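Beta-N-acetylhexosaminidase (Streptomyces plicatus, PDB 1JAK) hydrolyses terminal beta-linked N-acetylhexosamine residues from glycans, probably by the substrate-assisted mechanism of family 20 glycoside hydrolases. Local coordinates at residues Y313-G318 and T346-H351; D252-T257 and V330-R335. All blocks are in the same frame, centred on the assembly; numbering follows the deposited sequence.

Contact 1: Y313-G318 and T346-H351; sequences YLHIGG and TVVGWH. With IFG ((2R,3R,4S,5R)-2-acetamido-3,4-dihydroxy-5-hydroxymethyl-piperidine), chain F.
His-315 points one edge at the face of the Trp-350 indole in an edge-to-face pair, ring planes at 51° and His-315 CE1 3.6 Å from Trp-350 NE1. Turning CG anti to the backbone N (chi1 -153°) brings the imidazole across Val-348, whose CG1 lies over its face, 3.5 Å from His-315 CD2, as a CH-pi contact. The ring's rotation is fixed from both nitrogens: Gly-317 N donates to His-315 ND1 within the ring plane at 3.1 Å, and NE2 bonds Gln-365. On the other face of the Trp-350 indole sits the acetamido methyl of the bound IFG, its C8 3.4 Å from Trp-350 CD2, while NE1 bonds Glu-250. Backbone bonds tie the segments in parallel register. The bond from Ile-316 N to Val-348 O runs nearly straight out from the carbonyl, whereas Trp-350 N approaches Gly-317 O, 2.9 Å away, from above the carbonyl plane. On the sheet face opposite His-315, Ile-316 CD1 meets Val-347 CG2 at 3.6 Å beside helix 326-342. The buried part from His-315 to Trp-350 is close-packed; the Tyr-313/Thr-346 end is looser and partly exposed. There Tyr-313 and Thr-346 run side by side, with Tyr-313 CD1 3.7 Å from Thr-346 CB, and no side-chain hydrogen bond joins them. The parallel strands, 4.6 Å apart at closest approach and at 32°, are joined in sequence by helix 326-342, a beta-alpha-beta unit of the family 20 catalytic barrel, whose C-terminal strand end here supplies Trp-350 as an aromatic wall against the inhibitor's acetamido group.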
ATOM      1  N   TYR A 313       6.455 -12.086  -4.156  1.00 10.75           N
ATOM      2  CA  TYR A 313       5.242 -12.676  -3.592  1.00  9.88           C
ATOM      3  C   TYR A 313       4.028 -12.871  -4.483  1.00 10.15           C
ATOM      4  O   TYR A 313       3.830 -12.161  -5.467  1.00 10.13           O
ATOM      5  CB  TYR A 313       4.827 -11.828  -2.388  1.00  9.30           C
ATOM      6  CG  TYR A 313       5.992 -11.436  -1.513  1.00 11.10           C
ATOM      7  CD1 TYR A 313       6.514 -12.329  -0.580  1.00 10.00           C
ATOM      8  CD2 TYR A 313       6.612 -10.193  -1.657  1.00 11.68           C
ATOM      9  CE1 TYR A 313       7.627 -11.999   0.186  1.00 12.89           C
ATOM     10  CE2 TYR A 313       7.729  -9.850  -0.891  1.00 12.43           C
ATOM     11  CZ  TYR A 313       8.230 -10.762   0.026  1.00 12.40           C
ATOM     12  OH  TYR A 313       9.341 -10.444   0.775  1.00 14.46           O
ATOM     13  N   LEU A 314       3.202 -13.843  -4.103  1.00 10.00           N
ATOM     14  CA  LEU A 314       1.963 -14.139  -4.810  1.00 10.52           C
ATOM     15  C   LEU A 314       0.954 -14.464  -3.712  1.00  9.98           C
ATOM     16  O   LEU A 314       1.137 -15.416  -2.956  1.00  9.48           O
ATOM     17  CB  LEU A 314       2.151 -15.332  -5.750  1.00 13.77           C
ATOM     18  CG  LEU A 314       1.071 -15.587  -6.805  1.00 19.38           C
ATOM     19  CD1 LEU A 314      -0.225 -16.035  -6.153  1.00 18.80           C
ATOM     20  CD2 LEU A 314       0.867 -14.327  -7.621  1.00 22.90           C
ATOM     21  N   HIS A 315      -0.095 -13.650  -3.623  1.00  8.09           N
ATOM     22  CA  HIS A 315      -1.142 -13.788  -2.608  1.00  7.51           C
ATOM     23  C   HIS A 315      -2.265 -14.692  -3.126  1.00  7.21           C
ATOM     24  O   HIS A 315      -2.836 -14.421  -4.183  1.00  6.82           O
ATOM     25  CB  HIS A 315      -1.695 -12.384  -2.299  1.00  6.96           C
ATOM     26  CG  HIS A 315      -2.259 -12.217  -0.919  1.00  7.31           C
ATOM     27  ND1 HIS A 315      -3.247 -13.030  -0.406  1.00  6.03           N
ATOM     28  CD2 HIS A 315      -2.025 -11.271   0.023  1.00  7.87           C
ATOM     29  CE1 HIS A 315      -3.600 -12.592   0.790  1.00  6.86           C
ATOM     30  NE2 HIS A 315      -2.873 -11.524   1.074  1.00  7.67           N
ATOM     31  N   ILE A 316      -2.580 -15.763  -2.395  1.00  7.38           N
ATOM     32  CA  ILE A 316      -3.652 -16.664  -2.819  1.00  8.51           C
ATOM     33  C   ILE A 316      -4.922 -16.503  -1.981  1.00  9.20           C
ATOM     34  O   ILE A 316      -5.851 -17.301  -2.089  1.00  8.78           O
ATOM     35  CB  ILE A 316      -3.206 -18.155  -2.797  1.00  9.23           C
ATOM     36  CG1 ILE A 316      -2.786 -18.574  -1.388  1.00  8.52           C
ATOM     37  CG2 ILE A 316      -2.071 -18.366  -3.792  1.00 10.08           C
ATOM     38  CD1 ILE A 316      -2.419 -20.047  -1.274  1.00 10.82           C
ATOM     39  N   GLY A 317      -4.961 -15.462  -1.152  1.00  8.45           N
ATOM     40  CA  GLY A 317      -6.138 -15.206  -0.336  1.00  7.68           C
ATOM     41  C   GLY A 317      -6.412 -16.254   0.728  1.00  7.60           C
ATOM     42  O   GLY A 317      -5.571 -16.493   1.593  1.00  8.33           O
ATOM     43  N   GLY A 318      -7.597 -16.861   0.675  1.00  7.21           N
ATOM     44  CA  GLY A 318      -7.951 -17.886   1.649  1.00  6.37           C
ATOM     45  C   GLY A 318      -8.951 -17.437   2.699  1.00  8.13           C
ATOM     46  O   GLY A 318      -9.307 -18.196   3.603  1.00  7.81           O
ATOM     47  N   THR A 346       6.873 -16.636  -3.479  1.00 10.24           N
ATOM     48  CA  THR A 346       6.627 -16.866  -2.062  1.00 10.19           C
ATOM     49  C   THR A 346       5.144 -16.643  -1.810  1.00 10.70           C
ATOM     50  O   THR A 346       4.612 -15.574  -2.101  1.00 11.22           O
ATOM     51  CB  THR A 346       7.439 -15.885  -1.197  1.00 10.69           C
ATOM     52  OG1 THR A 346       8.838 -16.154  -1.367  1.00 11.58           O
ATOM     53  CG2 THR A 346       7.064 -16.024   0.277  1.00 10.40           C
ATOM     54  N   VAL A 347       4.478 -17.647  -1.257  1.00 10.11           N
ATOM     55  CA  VAL A 347       3.051 -17.531  -1.009  1.00 10.84           C
ATOM     56  C   VAL A 347       2.679 -16.650   0.180  1.00  9.22           C
ATOM     57  O   VAL A 347       3.368 -16.614   1.201  1.00  9.34           O
ATOM     58  CB  VAL A 347       2.408 -18.931  -0.821  1.00 13.77           C
ATOM     59  CG1 VAL A 347       3.027 -19.632   0.368  1.00 14.81           C
ATOM     60  CG2 VAL A 347       0.896 -18.796  -0.640  1.00 16.19           C
ATOM     61  N   VAL A 348       1.584 -15.917   0.009  1.00  8.80           N
ATOM     62  CA  VAL A 348       1.038 -15.063   1.050  1.00  7.35           C
ATOM     63  C   VAL A 348      -0.446 -15.404   1.056  1.00  7.75           C
ATOM     64  O   VAL A 348      -1.023 -15.677   0.007  1.00  8.11           O
ATOM     65  CB  VAL A 348       1.170 -13.561   0.723  1.00  8.49           C
ATOM     66  CG1 VAL A 348       0.619 -12.735   1.883  1.00  8.37           C
ATOM     67  CG2 VAL A 348       2.628 -13.202   0.455  1.00  8.18           C
ATOM     68  N   GLY A 349      -1.051 -15.413   2.235  1.00  8.83           N
ATOM     69  CA  GLY A 349      -2.471 -15.696   2.320  1.00  8.14           C
ATOM     70  C   GLY A 349      -3.044 -14.967   3.513  1.00  7.38           C
ATOM     71  O   GLY A 349      -2.291 -14.495   4.364  1.00  8.26           O
ATOM     72  N   TRP A 350      -4.366 -14.836   3.579  1.00  6.87           N
ATOM     73  CA  TRP A 350      -4.970 -14.189   4.736  1.00  6.32           C
ATOM     74  C   TRP A 350      -4.718 -15.155   5.891  1.00  6.70           C
ATOM     75  O   TRP A 350      -4.407 -16.325   5.649  1.00  8.83           O
ATOM     76  CB  TRP A 350      -6.459 -13.943   4.491  1.00  5.80           C
ATOM     77  CG  TRP A 350      -6.678 -12.950   3.375  1.00  6.29           C
ATOM     78  CD1 TRP A 350      -7.036 -13.226   2.088  1.00  6.26           C
ATOM     79  CD2 TRP A 350      -6.494 -11.529   3.446  1.00  7.38           C
ATOM     80  NE1 TRP A 350      -7.087 -12.064   1.349  1.00  7.17           N
ATOM     81  CE2 TRP A 350      -6.760 -11.009   2.159  1.00  7.20           C
ATOM     82  CE3 TRP A 350      -6.135 -10.644   4.474  1.00  6.24           C
ATOM     83  CZ2 TRP A 350      -6.677  -9.638   1.869  1.00  6.37           C
ATOM     84  CZ3 TRP A 350      -6.054  -9.278   4.186  1.00  6.89           C
ATOM     85  CH2 TRP A 350      -6.325  -8.792   2.891  1.00  7.78           C
ATOM     86  N   HIS A 351      -4.846 -14.700   7.136  1.00  6.96           N
ATOM     87  CA  HIS A 351      -4.514 -15.582   8.252  1.00  6.69           C
ATOM     88  C   HIS A 351      -5.291 -16.883   8.394  1.00  8.44           C
ATOM     89  O   HIS A 351      -4.913 -17.730   9.197  1.00  9.28           O
ATOM     90  CB  HIS A 351      -4.502 -14.821   9.592  1.00  6.55           C
ATOM     91  CG  HIS A 351      -5.857 -14.491  10.126  1.00  7.37           C
ATOM     92  ND1 HIS A 351      -6.513 -13.315   9.827  1.00  6.15           N
ATOM     93  CD2 HIS A 351      -6.670 -15.171  10.970  1.00  7.01           C
ATOM     94  CE1 HIS A 351      -7.669 -13.284  10.466  1.00  6.98           C
ATOM     95  NE2 HIS A 351      -7.788 -14.399  11.167  1.00  6.60           N
TER
HETATM   96  N1  IFG F 601     -13.730  -9.040   4.486  1.00  7.82           N
HETATM   97  C2  IFG F 601     -13.346  -9.528   3.136  1.00  7.93           C
HETATM   98  C3  IFG F 601     -13.125  -8.407   2.042  1.00  7.19           C
HETATM   99  C4  IFG F 601     -14.128  -7.237   2.137  1.00  7.77           C
HETATM  100  C5  IFG F 601     -14.126  -6.713   3.575  1.00  7.32           C
HETATM  101  C6  IFG F 601     -15.031  -5.514   3.837  1.00  7.71           C
HETATM  102  C7  IFG F 601     -11.029  -9.868   3.893  1.00  7.39           C
HETATM  103  C8  IFG F 601      -9.725 -10.612   4.026  1.00  6.95           C
HETATM  104  C9  IFG F 601     -14.501  -7.792   4.600  1.00  6.67           C
HETATM  105  N2  IFG F 601     -12.125 -10.358   3.240  1.00  6.65           N
HETATM  106  O7  IFG F 601     -11.084  -8.768   4.425  1.00  6.85           O
HETATM  107  O3  IFG F 601     -13.200  -8.992   0.749  1.00  6.78           O
HETATM  108  O4  IFG F 601     -15.431  -7.725   1.820  1.00  9.48           O
HETATM  109  O6  IFG F 601     -14.613  -4.791   4.989  1.00  6.35           O

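Contact 2: D252-T257 and V330-R335; sequences DMPGHT and VAFMKR
Pro-254 lies flat against Phe-332, its CB 3.8 Å from the ring centroid and only 12° off the ring normal, a CH-pi contact over the middle of the face. Pro-254, which follows a cis peptide bond, also brings its CD to 3.7 Å from Phe-332 CD2. With its CG anti to the backbone N (chi1 -180°), the phenyl reaches straight from the helix to the loop. Met-aromatic contact comes at the ring's edge: Met-253 SD is 5.2 Å from the centroid and 77° off the normal, while Met-253 CG sits near the ring plane, 3.9 Å from Phe-332 CE2. Van der Waals contact extends to Met-333, whose chain bends at chi2 and brings CE to 3.5 Å from Met-253 O. Replacing Phe-332 by an alanine is likely to leave a gap against Pro-254 and the Met-253 sulfur without its aromatic partner. No hydrogen bond crosses between the segments; within the loop, Thr-257 OG1 donates to Pro-254 O. The loop follows strand 246-250 and leads into helix 258-263, packing on helix 326-342, while helix 292-307 touches Met-253 through Val-298 and Phe-332 through Thr-294.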
ATOM      1  N   ASP A 252      -7.809 -14.582  -5.126  1.00  7.04           N
ATOM      2  CA  ASP A 252      -8.418 -15.226  -3.965  1.00  7.54           C
ATOM      3  C   ASP A 252      -8.978 -16.619  -4.248  1.00  7.26           C
ATOM      4  O   ASP A 252      -9.689 -16.824  -5.231  1.00  7.65           O
ATOM      5  CB  ASP A 252      -9.532 -14.326  -3.419  1.00  7.42           C
ATOM      6  CG  ASP A 252      -9.719 -14.465  -1.921  1.00  7.86           C
ATOM      7  OD1 ASP A 252      -9.370 -15.529  -1.367  1.00  7.79           O
ATOM      8  OD2 ASP A 252     -10.233 -13.507  -1.296  1.00  7.73           O
ATOM      9  N   MET A 253      -8.661 -17.568  -3.369  1.00  7.56           N
ATOM     10  CA  MET A 253      -9.136 -18.945  -3.503  1.00  7.87           C
ATOM     11  C   MET A 253      -9.084 -19.640  -2.142  1.00  6.58           C
ATOM     12  O   MET A 253      -8.262 -19.293  -1.296  1.00  7.22           O
ATOM     13  CB  MET A 253      -8.271 -19.702  -4.517  1.00  8.59           C
ATOM     14  CG  MET A 253      -6.785 -19.664  -4.212  1.00  9.80           C
ATOM     15  SD  MET A 253      -5.792 -20.476  -5.489  1.00 10.66           S
ATOM     16  CE  MET A 253      -5.721 -19.171  -6.738  1.00 11.43           C
ATOM     17  N   PRO A 254      -9.965 -20.631  -1.907  1.00  6.96           N
ATOM     18  CA  PRO A 254     -11.004 -21.154  -2.798  1.00  7.37           C
ATOM     19  C   PRO A 254     -12.299 -20.352  -2.711  1.00  7.11           C
ATOM     20  O   PRO A 254     -13.228 -20.575  -3.485  1.00  7.80           O
ATOM     21  CB  PRO A 254     -11.174 -22.587  -2.308  1.00  7.59           C
ATOM     22  CG  PRO A 254     -11.027 -22.427  -0.832  1.00  6.53           C
ATOM     23  CD  PRO A 254      -9.849 -21.468  -0.697  1.00  8.71           C
ATOM     24  N   GLY A 255     -12.359 -19.430  -1.754  1.00  7.83           N
ATOM     25  CA  GLY A 255     -13.542 -18.600  -1.603  1.00  7.79           C
ATOM     26  C   GLY A 255     -13.400 -17.328  -2.423  1.00  8.17           C
ATOM     27  O   GLY A 255     -12.351 -17.106  -3.028  1.00  8.25           O
ATOM     28  N   HIS A 256     -14.443 -16.497  -2.448  1.00  7.35           N
ATOM     29  CA  HIS A 256     -14.412 -15.243  -3.207  1.00  7.10           C
ATOM     30  C   HIS A 256     -14.048 -15.491  -4.660  1.00  6.57           C
ATOM     31  O   HIS A 256     -13.293 -14.727  -5.271  1.00  7.30           O
ATOM     32  CB  HIS A 256     -13.404 -14.286  -2.570  1.00  7.15           C
ATOM     33  CG  HIS A 256     -13.900 -13.656  -1.309  1.00  7.90           C
ATOM     34  ND1 HIS A 256     -14.806 -12.617  -1.309  1.00  6.55           N
ATOM     35  CD2 HIS A 256     -13.657 -13.947  -0.009  1.00  7.17           C
ATOM     36  CE1 HIS A 256     -15.102 -12.296  -0.062  1.00  6.11           C
ATOM     37  NE2 HIS A 256     -14.419 -13.087   0.747  1.00  7.48           N
ATOM     38  N   THR A 257     -14.628 -16.546  -5.218  1.00  6.67           N
ATOM     39  CA  THR A 257     -14.344 -16.957  -6.584  1.00  6.00           C
ATOM     40  C   THR A 257     -15.531 -16.920  -7.542  1.00  6.53           C
ATOM     41  O   THR A 257     -15.468 -17.515  -8.615  1.00  6.98           O
ATOM     42  CB  THR A 257     -13.788 -18.395  -6.583  1.00  7.12           C
ATOM     43  OG1 THR A 257     -14.575 -19.203  -5.691  1.00  8.08           O
ATOM     44  CG2 THR A 257     -12.341 -18.416  -6.123  1.00  6.57           C
ATOM     45  N   VAL A 330      -8.547 -27.193   4.108  1.00 11.32           N
ATOM     46  CA  VAL A 330      -7.199 -27.648   4.432  1.00 11.66           C
ATOM     47  C   VAL A 330      -6.614 -28.465   3.281  1.00 11.96           C
ATOM     48  O   VAL A 330      -5.466 -28.258   2.889  1.00 11.14           O
ATOM     49  CB  VAL A 330      -7.184 -28.495   5.730  1.00 10.84           C
ATOM     50  CG1 VAL A 330      -5.774 -29.010   6.003  1.00 11.50           C
ATOM     51  CG2 VAL A 330      -7.667 -27.654   6.903  1.00 12.13           C
ATOM     52  N   ALA A 331      -7.403 -29.387   2.735  1.00 11.47           N
ATOM     53  CA  ALA A 331      -6.941 -30.211   1.623  1.00 12.03           C
ATOM     54  C   ALA A 331      -6.587 -29.331   0.426  1.00 12.59           C
ATOM     55  O   ALA A 331      -5.557 -29.529  -0.220  1.00 12.24           O
ATOM     56  CB  ALA A 331      -8.020 -31.221   1.228  1.00 11.23           C
ATOM     57  N   PHE A 332      -7.447 -28.356   0.140  1.00 10.70           N
ATOM     58  CA  PHE A 332      -7.232 -27.441  -0.976  1.00 10.79           C
ATOM     59  C   PHE A 332      -5.919 -26.676  -0.830  1.00 10.45           C
ATOM     60  O   PHE A 332      -5.113 -26.616  -1.763  1.00 11.22           O
ATOM     61  CB  PHE A 332      -8.384 -26.435  -1.064  1.00  9.77           C
ATOM     62  CG  PHE A 332      -8.246 -25.450  -2.194  1.00 11.38           C
ATOM     63  CD1 PHE A 332      -8.629 -25.792  -3.487  1.00 10.70           C
ATOM     64  CD2 PHE A 332      -7.723 -24.181  -1.964  1.00 10.87           C
ATOM     65  CE1 PHE A 332      -8.495 -24.882  -4.541  1.00 10.74           C
ATOM     66  CE2 PHE A 332      -7.585 -23.263  -3.010  1.00 10.11           C
ATOM     67  CZ  PHE A 332      -7.971 -23.615  -4.299  1.00  9.62           C
ATOM     68  N   MET A 333      -5.707 -26.084   0.337  1.00  9.93           N
ATOM     69  CA  MET A 333      -4.490 -25.317   0.571  1.00 10.64           C
ATOM     70  C   MET A 333      -3.238 -26.183   0.541  1.00 11.96           C
ATOM     71  O   MET A 333      -2.174 -25.725   0.131  1.00 11.09           O
ATOM     72  CB  MET A 333      -4.588 -24.557   1.893  1.00 10.85           C
ATOM     73  CG  MET A 333      -5.584 -23.406   1.834  1.00 11.86           C
ATOM     74  SD  MET A 333      -5.200 -22.276   0.467  1.00 11.80           S
ATOM     75  CE  MET A 333      -6.086 -20.786   0.999  1.00 10.45           C
ATOM     76  N   LYS A 334      -3.359 -27.436   0.970  1.00 12.16           N
ATOM     77  CA  LYS A 334      -2.215 -28.343   0.956  1.00 13.47           C
ATOM     78  C   LYS A 334      -1.800 -28.590  -0.496  1.00 13.88           C
ATOM     79  O   LYS A 334      -0.612 -28.684  -0.817  1.00 13.04           O
ATOM     80  CB  LYS A 334      -2.590 -29.673   1.619  1.00 15.97           C
ATOM     81  CG  LYS A 334      -1.486 -30.727   1.597  1.00 21.29           C
ATOM     82  CD  LYS A 334      -0.357 -30.379   2.552  1.00 25.03           C
ATOM     83  CE  LYS A 334       0.695 -31.482   2.588  1.00 28.44           C
ATOM     84  NZ  LYS A 334       1.719 -31.239   3.644  1.00 30.18           N
ATOM     85  N   ARG A 335      -2.797 -28.673  -1.370  1.00 12.75           N
ATOM     86  CA  ARG A 335      -2.573 -28.925  -2.789  1.00 13.50           C
ATOM     87  C   ARG A 335      -2.126 -27.710  -3.598  1.00 14.09           C
ATOM     88  O   ARG A 335      -1.291 -27.833  -4.496  1.00 15.03           O
ATOM     89  CB  ARG A 335      -3.849 -29.493  -3.414  1.00 16.16           C
ATOM     90  CG  ARG A 335      -4.297 -30.817  -2.812  1.00 17.90           C
ATOM     91  CD  ARG A 335      -5.737 -31.137  -3.179  1.00 19.85           C
ATOM     92  NE  ARG A 335      -6.173 -32.404  -2.596  1.00 20.00           N
ATOM     93  CZ  ARG A 335      -7.438 -32.808  -2.543  1.00 21.60           C
ATOM     94  NH1 ARG A 335      -8.402 -32.044  -3.039  1.00 20.49           N
ATOM     95  NH2 ARG A 335      -7.740 -33.979  -1.995  1.00 20.37           N
TER

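How the contacts relate
The centres of contacts 1 and 2 lie about 11 Å apart, within the family 20 catalytic domain. Along the chain their segments alternate: 252-257, 313-318, 330-335, then 346-351. Helix 326-342, which carries 330-335, connects the two strands of contact 1. The contacts also touch directly: Gly-318 N lies 3.0 Å from Asp-252 OD1 and Met-253 N 3.1 Å from Ile-316 O, both probable hydrogen bonds, while Met-333 CE packs on Gly-318 CA. Strand ends, loop and helix thus form one continuous buried region beside the ligand pocket, to which contact 1 contributes Trp-350 and the 252-257 loop His-256.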